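Local coordinates for putative diflavin flavoprotein A 3 (Nostoc sp., PDB 3FNI) that probably mediates electron transfer from NADH to oxygen, reducing it to water, and is represented here by its flavodoxin-like domain, the module expected to bind FMN, at residues A[9-14]-A[36-41]; A[19-24]-A[91-96]; A[5-10]-A[59-64]. All blocks are in the same frame, centred on the assembly; numbering follows the deposited sequence.

How the contacts relate
All three contacts involve the five-stranded parallel sheet of the flavodoxin-like domain: contacts 1 and 3 pair its strands, and contact 2 packs a helix on it. Contact 1 and contact 3 share Val9 and Phe10 of strand 6-11, which pairs with strand 35-40 on one edge and strand 57-63 on the other; their centres are about 8 Å apart. Ser6 OG bonds to Asp37 OD1 at 2.5 Å, tying the two together. Contact 2 sets helix 18-31 against strand 89-93, its centre about 10 Å from that of contact 1, and Ala22 CB lies 3.5 Å from Tyr11 CE1. Gly91 N bonds to Leu60 O at 2.9 Å, joining contact 2 to contact 3. In flavodoxins, FMN binds at the C-terminal ends of such strands.

Contact 1 (A[9-14]-A[36-41]); sequences VFYVSE and VDVVDL
Val9 to Tyr11 run parallel to Val38 to Asp40, the strand axes 4.9 Å apart and inclined by 14°, with four backbone hydrogen bonds between the segments: Val9 N to Asp37 O, Val39 N to Val9 O, Tyr11 N to Val39 O and Leu41 N to Tyr11 O. Phe10 and Val39 lie side by side on one face, Phe10 CD2 reaching Val39 CB at 3.7 Å, and Leu41 CD2 approaches Phe10 CB. On the face of Val9 and Tyr11, Val38 CG1 meets Tyr11 CE1 at 3.7 Å, while Val9 CG2 and Val36 CG2 are tight at 3.3 Å. At the end of the pairing, Asp40, opposite Tyr11, turns its carboxylate to the loop that follows strand 9-11: CG lies anti to the backbone N (chi1 171°), and OD1 accepts Ser13 N at 3.0 Å from above the carboxylate plane. Gly42 N also bonds to OD1, so two backbone amides grip one oxygen. With an alanine in place of Asp40 the carboxylate would be gone, and the amides of Ser13 and Gly42 would probably both lose this acceptor, leaving the loop after strand 9-11 less firmly fixed. Helix 18-31 connects the two strands, making this the first beta-alpha-beta unit of a flavodoxin-like fold.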
loop_
_atom_site.group_PDB
_atom_site.type_symbol
_atom_site.label_atom_id
_atom_site.label_comp_id
_atom_site.label_asym_id
_atom_site.label_seq_id
_atom_site.Cartn_x
_atom_site.Cartn_y
_atom_site.Cartn_z
ATOM N N VAL A 9 2.542 -0.138 -4.388
ATOM C CA VAL A 9 1.322 0.576 -4.040
ATOM C C VAL A 9 0.163 -0.156 -4.712
ATOM O O VAL A 9 0.062 -0.189 -5.940
ATOM C CB VAL A 9 1.388 2.034 -4.540
ATOM C CG1 VAL A 9 0.109 2.765 -4.192
ATOM C CG2 VAL A 9 2.589 2.737 -3.915
ATOM N N PHE A 10 -0.706 -0.753 -3.901
ATOM C CA PHE A 10 -1.833 -1.510 -4.426
ATOM C C PHE A 10 -3.165 -0.945 -3.967
ATOM O O PHE A 10 -3.416 -0.828 -2.768
ATOM C CB PHE A 10 -1.744 -2.967 -3.975
ATOM C CG PHE A 10 -0.392 -3.583 -4.158
ATOM C CD1 PHE A 10 0.675 -3.219 -3.339
ATOM C CD2 PHE A 10 -0.190 -4.557 -5.127
ATOM C CE1 PHE A 10 1.926 -3.821 -3.480
ATOM C CE2 PHE A 10 1.053 -5.167 -5.281
ATOM C CZ PHE A 10 2.113 -4.799 -4.454
ATOM N N TYR A 11 -4.024 -0.608 -4.921
ATOM C CA TYR A 11 -5.330 -0.065 -4.590
ATOM C C TYR A 11 -6.265 -0.122 -5.795
ATOM O O TYR A 11 -5.835 -0.424 -6.905
ATOM C CB TYR A 11 -5.199 1.380 -4.099
ATOM C CG TYR A 11 -4.814 2.379 -5.171
ATOM C CD1 TYR A 11 -3.488 2.529 -5.576
ATOM C CD2 TYR A 11 -5.784 3.178 -5.780
ATOM C CE1 TYR A 11 -3.134 3.455 -6.561
ATOM C CE2 TYR A 11 -5.442 4.109 -6.768
ATOM C CZ TYR A 11 -4.118 4.243 -7.152
ATOM O OH TYR A 11 -3.776 5.172 -8.113
ATOM N N VAL A 12 -7.544 0.168 -5.571
ATOM C CA VAL A 12 -8.528 0.154 -6.652
ATOM C C VAL A 12 -8.677 1.570 -7.220
ATOM O O VAL A 12 -9.216 2.467 -6.569
ATOM C CB VAL A 12 -9.898 -0.410 -6.143
ATOM C CG1 VAL A 12 -10.208 0.139 -4.756
ATOM C CG2 VAL A 12 -11.022 -0.060 -7.123
ATOM N N SER A 13 -8.180 1.773 -8.436
ATOM C CA SER A 13 -8.246 3.090 -9.048
ATOM C C SER A 13 -9.672 3.578 -9.233
ATOM O O SER A 13 -10.598 2.790 -9.433
ATOM C CB SER A 13 -7.510 3.111 -10.397
ATOM O OG SER A 13 -8.215 2.389 -11.388
ATOM N N GLU A 14 -9.826 4.895 -9.143
ATOM C CA GLU A 14 -11.104 5.580 -9.299
ATOM C C GLU A 14 -12.145 5.264 -8.231
ATOM O O GLU A 14 -13.276 5.738 -8.323
ATOM C CB GLU A 14 -11.697 5.296 -10.680
ATOM C CG GLU A 14 -10.719 5.460 -11.837
ATOM C CD GLU A 14 -11.425 5.750 -13.147
ATOM O OE1 GLU A 14 -10.940 5.295 -14.203
ATOM O OE2 GLU A 14 -12.460 6.447 -13.112
ATOM N N VAL A 36 8.712 3.075 -7.213
ATOM C CA VAL A 36 7.374 2.621 -6.869
ATOM C C VAL A 36 6.692 1.878 -8.022
ATOM O O VAL A 36 6.894 2.214 -9.189
ATOM C CB VAL A 36 6.491 3.827 -6.446
ATOM C CG1 VAL A 36 6.316 4.773 -7.612
ATOM C CG2 VAL A 36 5.152 3.349 -5.943
ATOM N N ASP A 37 5.913 0.852 -7.686
ATOM C CA ASP A 37 5.170 0.082 -8.679
ATOM C C ASP A 37 3.695 0.120 -8.292
ATOM O O ASP A 37 3.315 -0.290 -7.194
ATOM C CB ASP A 37 5.663 -1.371 -8.750
ATOM C CG ASP A 37 7.073 -1.488 -9.323
ATOM O OD1 ASP A 37 8.051 -1.257 -8.583
ATOM O OD2 ASP A 37 7.206 -1.801 -10.521
ATOM N N VAL A 38 2.867 0.620 -9.196
ATOM C CA VAL A 38 1.442 0.737 -8.925
ATOM C C VAL A 38 0.634 -0.382 -9.573
ATOM O O VAL A 38 0.797 -0.690 -10.758
ATOM C CB VAL A 38 0.900 2.095 -9.420
ATOM C CG1 VAL A 38 -0.515 2.306 -8.918
ATOM C CG2 VAL A 38 1.809 3.218 -8.948
ATOM N N VAL A 39 -0.250 -0.976 -8.783
ATOM C CA VAL A 39 -1.088 -2.057 -9.257
ATOM C C VAL A 39 -2.549 -1.769 -8.937
ATOM O O VAL A 39 -2.890 -1.446 -7.802
ATOM C CB VAL A 39 -0.674 -3.390 -8.596
ATOM C CG1 VAL A 39 -1.537 -4.528 -9.112
ATOM C CG2 VAL A 39 0.789 -3.668 -8.881
ATOM N N ASP A 40 -3.405 -1.866 -9.948
ATOM C CA ASP A 40 -4.830 -1.638 -9.758
ATOM C C ASP A 40 -5.458 -2.964 -9.350
ATOM O O ASP A 40 -5.405 -3.942 -10.094
ATOM C CB ASP A 40 -5.464 -1.117 -11.053
ATOM C CG ASP A 40 -6.987 -1.059 -10.986
ATOM O OD1 ASP A 40 -7.539 -0.793 -9.902
ATOM O OD2 ASP A 40 -7.635 -1.268 -12.030
ATOM N N LEU A 41 -6.025 -2.986 -8.147
ATOM C CA LEU A 41 -6.666 -4.172 -7.591
ATOM C C LEU A 41 -7.978 -4.495 -8.293
ATOM O O LEU A 41 -8.498 -5.605 -8.174
ATOM C CB LEU A 41 -6.941 -3.969 -6.102
ATOM C CG LEU A 41 -5.735 -3.882 -5.171
ATOM C CD1 LEU A 41 -6.211 -3.609 -3.752
ATOM C CD2 LEU A 41 -4.942 -5.178 -5.241
HETATM O O HOH W 1 -10.305 0.026 -10.744
#

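Contact 2 (A[19-24]-A[91-96]); sequences DRLAQA and GIFETG
Apolar packing carries most of this contact, with Leu21 and Ala22 of the helix set against the Phe93 ring. Leu21 CB approaches CE1 of Phe93 at 4.1 Å, and Ala22 CB approaches CZ of the same ring at 4.0 Å, so successive helix residues meet neighbouring ring atoms. The side chain of Phe93 leaves the strand toward the helix, and with CG between its own backbone N and carbonyl carbon (chi1 66°) the ring is set beside Leu21 and Ala22. The second kind of approach is methyl to carbonyl: Leu21 CD1 comes within 3.2 Å of Glu94 O and lies 3.9 Å from Thr95 O, resting on the backbone where the chain leaves the strand. The polar ends of those two residues are engaged elsewhere, Glu94 OE1 with Ile124 N, and Thr95 OG1 with Asp100 OD1 and Gly97 N. Around this small, buried patch, Tyr11 of strand 6-11 touches both Ala22 and Phe93, while Tyr133 and Cys136 of helix 130-152 pack on Leu21. Helix 18-31 thus lies beside helix 130-152 on the same face of the sheet, its Leu21 and Ala22 resting on the end of strand 89-93 and the start of the loop that follows.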
loop_
_atom_site.group_PDB
_atom_site.type_symbol
_atom_site.label_atom_id
_atom_site.label_comp_id
_atom_site.label_asym_id
_atom_site.label_seq_id
_atom_site.Cartn_x
_atom_site.Cartn_y
_atom_site.Cartn_z
ATOM N N ASP A 19 -7.288 7.478 -5.818
ATOM C CA ASP A 19 -6.360 8.016 -6.790
ATOM C C ASP A 19 -5.541 9.172 -6.198
ATOM O O ASP A 19 -4.315 9.182 -6.286
ATOM C CB ASP A 19 -7.142 8.470 -8.032
ATOM C CG ASP A 19 -7.579 7.304 -8.926
ATOM O OD1 ASP A 19 -7.706 6.157 -8.440
ATOM O OD2 ASP A 19 -7.816 7.542 -10.129
ATOM N N ARG A 20 -6.215 10.131 -5.574
ATOM C CA ARG A 20 -5.519 11.274 -4.990
ATOM C C ARG A 20 -4.772 10.907 -3.707
ATOM O O ARG A 20 -3.689 11.429 -3.440
ATOM C CB ARG A 20 -6.510 12.412 -4.730
ATOM C CG ARG A 20 -7.235 12.889 -5.992
ATOM C CD ARG A 20 -8.196 14.021 -5.682
ATOM N NE ARG A 20 -7.495 15.218 -5.223
ATOM C CZ ARG A 20 -8.095 16.301 -4.738
ATOM N NH1 ARG A 20 -9.418 16.341 -4.643
ATOM N NH2 ARG A 20 -7.371 17.345 -4.347
ATOM N N LEU A 21 -5.344 10.007 -2.916
ATOM C CA LEU A 21 -4.701 9.585 -1.678
ATOM C C LEU A 21 -3.403 8.835 -1.976
ATOM O O LEU A 21 -2.365 9.086 -1.344
ATOM C CB LEU A 21 -5.649 8.704 -0.859
ATOM C CG LEU A 21 -6.834 9.453 -0.249
ATOM C CD1 LEU A 21 -7.808 8.465 0.327
ATOM C CD2 LEU A 21 -6.354 10.421 0.814
ATOM N N ALA A 22 -3.460 7.925 -2.944
ATOM C CA ALA A 22 -2.288 7.153 -3.335
ATOM C C ALA A 22 -1.249 8.060 -3.989
ATOM O O ALA A 22 -0.053 7.917 -3.743
ATOM C CB ALA A 22 -2.680 6.031 -4.290
ATOM N N GLN A 23 -1.703 8.998 -4.814
ATOM C CA GLN A 23 -0.779 9.901 -5.476
ATOM C C GLN A 23 0.034 10.732 -4.480
ATOM O O GLN A 23 1.224 10.961 -4.682
ATOM C CB GLN A 23 -1.525 10.832 -6.434
ATOM C CG GLN A 23 -0.593 11.733 -7.220
ATOM C CD GLN A 23 0.448 10.935 -7.985
ATOM O OE1 GLN A 23 1.647 11.203 -7.894
ATOM N NE2 GLN A 23 -0.007 9.944 -8.743
ATOM N N ALA A 24 -0.611 11.177 -3.408
ATOM C CA ALA A 24 0.047 11.979 -2.385
ATOM C C ALA A 24 1.117 11.147 -1.689
ATOM O O ALA A 24 2.238 11.609 -1.478
ATOM C CB ALA A 24 -0.987 12.479 -1.365
ATOM N N GLY A 91 1.851 -0.078 4.849
ATOM C CA GLY A 91 0.955 0.967 5.320
ATOM C C GLY A 91 -0.377 0.824 4.600
ATOM O O GLY A 91 -0.405 0.402 3.446
ATOM N N ILE A 92 -1.476 1.187 5.256
ATOM C CA ILE A 92 -2.802 1.043 4.657
ATOM C C ILE A 92 -3.676 2.291 4.801
ATOM O O ILE A 92 -3.695 2.929 5.854
ATOM C CB ILE A 92 -3.546 -0.173 5.287
ATOM C CG1 ILE A 92 -2.738 -1.458 5.019
ATOM C CG2 ILE A 92 -4.966 -0.278 4.726
ATOM C CD1 ILE A 92 -3.272 -2.717 5.700
ATOM N N PHE A 93 -4.405 2.634 3.740
ATOM C CA PHE A 93 -5.280 3.797 3.785
ATOM C C PHE A 93 -6.709 3.492 3.382
ATOM O O PHE A 93 -6.965 2.570 2.599
ATOM C CB PHE A 93 -4.728 4.929 2.908
ATOM C CG PHE A 93 -4.709 4.624 1.431
ATOM C CD1 PHE A 93 -5.817 4.890 0.630
ATOM C CD2 PHE A 93 -3.567 4.099 0.833
ATOM C CE1 PHE A 93 -5.784 4.645 -0.742
ATOM C CE2 PHE A 93 -3.525 3.850 -0.540
ATOM C CZ PHE A 93 -4.634 4.125 -1.326
ATOM N N GLU A 94 -7.634 4.264 3.957
ATOM C CA GLU A 94 -9.059 4.160 3.665
ATOM C C GLU A 94 -9.255 5.029 2.436
ATOM O O GLU A 94 -8.424 5.888 2.152
ATOM C CB GLU A 94 -9.916 4.720 4.809
ATOM C CG GLU A 94 -9.873 3.940 6.099
ATOM C CD GLU A 94 -11.025 4.306 7.039
ATOM O OE1 GLU A 94 -11.539 5.438 6.951
ATOM O OE2 GLU A 94 -11.409 3.468 7.871
ATOM N N THR A 95 -10.357 4.837 1.721
ATOM C CA THR A 95 -10.588 5.606 0.503
ATOM C C THR A 95 -11.590 6.743 0.614
ATOM O O THR A 95 -11.550 7.678 -0.181
ATOM C CB THR A 95 -11.070 4.690 -0.628
ATOM O OG1 THR A 95 -12.397 4.238 -0.328
ATOM C CG2 THR A 95 -10.138 3.486 -0.772
ATOM N N GLY A 96 -12.483 6.666 1.591
ATOM C CA GLY A 96 -13.490 7.695 1.730
ATOM C C GLY A 96 -14.561 7.481 0.671
ATOM O O GLY A 96 -15.316 8.395 0.355
#

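Contact 3 (A[5-10]-A[59-64]); sequences TSIGVF and GLVIGM
Four backbone hydrogen bonds join Gly8 and Phe10 to the neighbouring strand. Gly8 N donates to Gly59 O at 2.8 Å and Val61 N to Gly8 O at 2.7 Å; farther along, Phe10 N gives Val61 O a nearly straight bond of 2.7 Å (174° at the hydrogen), and Gly63 N donates to Phe10 O. The strands run parallel, their axes inclined by 13°. Weaker CA-H...O contacts fill in between, as from Leu60 CA to Gly8 O. Outside the backbone, Phe10 lies over Gly8 and meets the neighbouring strand through two adjacent ring atoms: its CE1 touches Leu60 CD2 at 3.6 Å and its CD1 touches Ile62 CD1 at 3.5 Å. Val61 O sits at the edge of the ring, in its plane. A side chain on Gly8 would run into Phe10 CE1, so the glycine makes room for the ring. On the other face, Ile7 CG1, anti to its amide nitrogen (chi1 163°), passes close to Gly59 O, and beyond it CD1 presses on Val61 CG2 at 3.5 Å, a tight pair. Val9 CG2 lies alongside Val61 CB at 4.1 Å. Leu143 of helix 130-152 packs on both Ile7 and Val61. With its polar bonds confined to the main chain and aliphatic or aromatic groups on both faces, this pairing has the chemistry of the central core of a doubly wound parallel sheet.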
loop_
_atom_site.group_PDB
_atom_site.type_symbol
_atom_site.label_atom_id
_atom_site.label_comp_id
_atom_site.label_asym_id
_atom_site.label_seq_id
_atom_site.Cartn_x
_atom_site.Cartn_y
_atom_site.Cartn_z
ATOM N N THR A 5 15.220 -0.853 -6.399
ATOM C CA THR A 5 14.590 -0.806 -5.082
ATOM C C THR A 5 13.268 -0.065 -5.222
ATOM O O THR A 5 13.241 1.106 -5.594
ATOM C CB THR A 5 15.489 -0.061 -4.095
ATOM O OG1 THR A 5 16.744 -0.747 -4.008
ATOM C CG2 THR A 5 14.833 0.024 -2.716
ATOM N N SER A 6 12.175 -0.746 -4.905
ATOM C CA SER A 6 10.862 -0.150 -5.057
ATOM C C SER A 6 9.901 -0.499 -3.931
ATOM O O SER A 6 10.139 -1.412 -3.139
ATOM C CB SER A 6 10.271 -0.604 -6.398
ATOM O OG SER A 6 8.973 -0.088 -6.603
ATOM N N ILE A 7 8.811 0.253 -3.871
ATOM C CA ILE A 7 7.777 0.041 -2.880
ATOM C C ILE A 7 6.498 -0.149 -3.678
ATOM O O ILE A 7 6.213 0.621 -4.594
ATOM C CB ILE A 7 7.676 1.252 -1.927
ATOM C CG1 ILE A 7 6.355 1.224 -1.160
ATOM C CG2 ILE A 7 7.827 2.532 -2.714
ATOM C CD1 ILE A 7 5.171 1.760 -1.941
ATOM N N GLY A 8 5.744 -1.189 -3.345
ATOM C CA GLY A 8 4.515 -1.467 -4.065
ATOM C C GLY A 8 3.294 -0.776 -3.499
ATOM O O GLY A 8 3.037 -0.822 -2.294
ATOM N N VAL A 9 2.542 -0.138 -4.388
ATOM C CA VAL A 9 1.322 0.576 -4.040
ATOM C C VAL A 9 0.163 -0.156 -4.712
ATOM O O VAL A 9 0.062 -0.189 -5.940
ATOM C CB VAL A 9 1.388 2.034 -4.540
ATOM C CG1 VAL A 9 0.109 2.765 -4.192
ATOM C CG2 VAL A 9 2.589 2.737 -3.915
ATOM N N PHE A 10 -0.706 -0.753 -3.901
ATOM C CA PHE A 10 -1.833 -1.510 -4.426
ATOM C C PHE A 10 -3.165 -0.945 -3.967
ATOM O O PHE A 10 -3.416 -0.828 -2.768
ATOM C CB PHE A 10 -1.744 -2.967 -3.975
ATOM C CG PHE A 10 -0.392 -3.583 -4.158
ATOM C CD1 PHE A 10 0.675 -3.219 -3.339
ATOM C CD2 PHE A 10 -0.190 -4.557 -5.127
ATOM C CE1 PHE A 10 1.926 -3.821 -3.480
ATOM C CE2 PHE A 10 1.053 -5.167 -5.281
ATOM C CZ PHE A 10 2.113 -4.799 -4.454
ATOM N N GLY A 59 8.921 -2.173 0.396
ATOM C CA GLY A 59 7.820 -1.526 1.092
ATOM C C GLY A 59 6.475 -1.770 0.421
ATOM O O GLY A 59 6.422 -2.090 -0.766
ATOM N N LEU A 60 5.384 -1.619 1.171
ATOM C CA LEU A 60 4.049 -1.841 0.619
ATOM C C LEU A 60 3.010 -0.828 1.098
ATOM O O LEU A 60 3.032 -0.377 2.242
ATOM C CB LEU A 60 3.575 -3.255 0.958
ATOM C CG LEU A 60 4.483 -4.397 0.496
ATOM C CD1 LEU A 60 4.122 -5.668 1.231
ATOM C CD2 LEU A 60 4.359 -4.577 -1.007
ATOM N N VAL A 61 2.100 -0.469 0.201
ATOM C CA VAL A 61 1.047 0.469 0.528
ATOM C C VAL A 61 -0.224 -0.110 -0.059
ATOM O O VAL A 61 -0.291 -0.409 -1.254
ATOM C CB VAL A 61 1.333 1.862 -0.060
ATOM C CG1 VAL A 61 0.241 2.847 0.346
ATOM C CG2 VAL A 61 2.690 2.349 0.436
ATOM N N ILE A 62 -1.225 -0.283 0.799
ATOM C CA ILE A 62 -2.495 -0.856 0.385
ATOM C C ILE A 62 -3.674 0.083 0.594
ATOM O O ILE A 62 -3.778 0.752 1.619
ATOM C CB ILE A 62 -2.784 -2.166 1.151
ATOM C CG1 ILE A 62 -1.570 -3.097 1.082
ATOM C CG2 ILE A 62 -4.020 -2.844 0.568
ATOM C CD1 ILE A 62 -1.112 -3.419 -0.315
ATOM N N GLY A 63 -4.554 0.125 -0.403
ATOM C CA GLY A 63 -5.746 0.947 -0.326
ATOM C C GLY A 63 -6.918 -0.005 -0.180
ATOM O O GLY A 63 -6.933 -1.057 -0.812
HETATM N N MSE A 64 -7.892 0.340 0.655
HETATM C CA MSE A 64 -9.042 -0.530 0.859
HETATM C C MSE A 64 -9.930 -0.644 -0.378
HETATM O O MSE A 64 -10.073 0.304 -1.152
HETATM C CB MSE A 64 -9.874 -0.042 2.047
HETATM C CG MSE A 64 -9.099 0.038 3.358
HETATM SE SE MSE A 64 -8.083 -1.570 3.744
HETATM C CE MSE A 64 -9.557 -2.826 3.854
#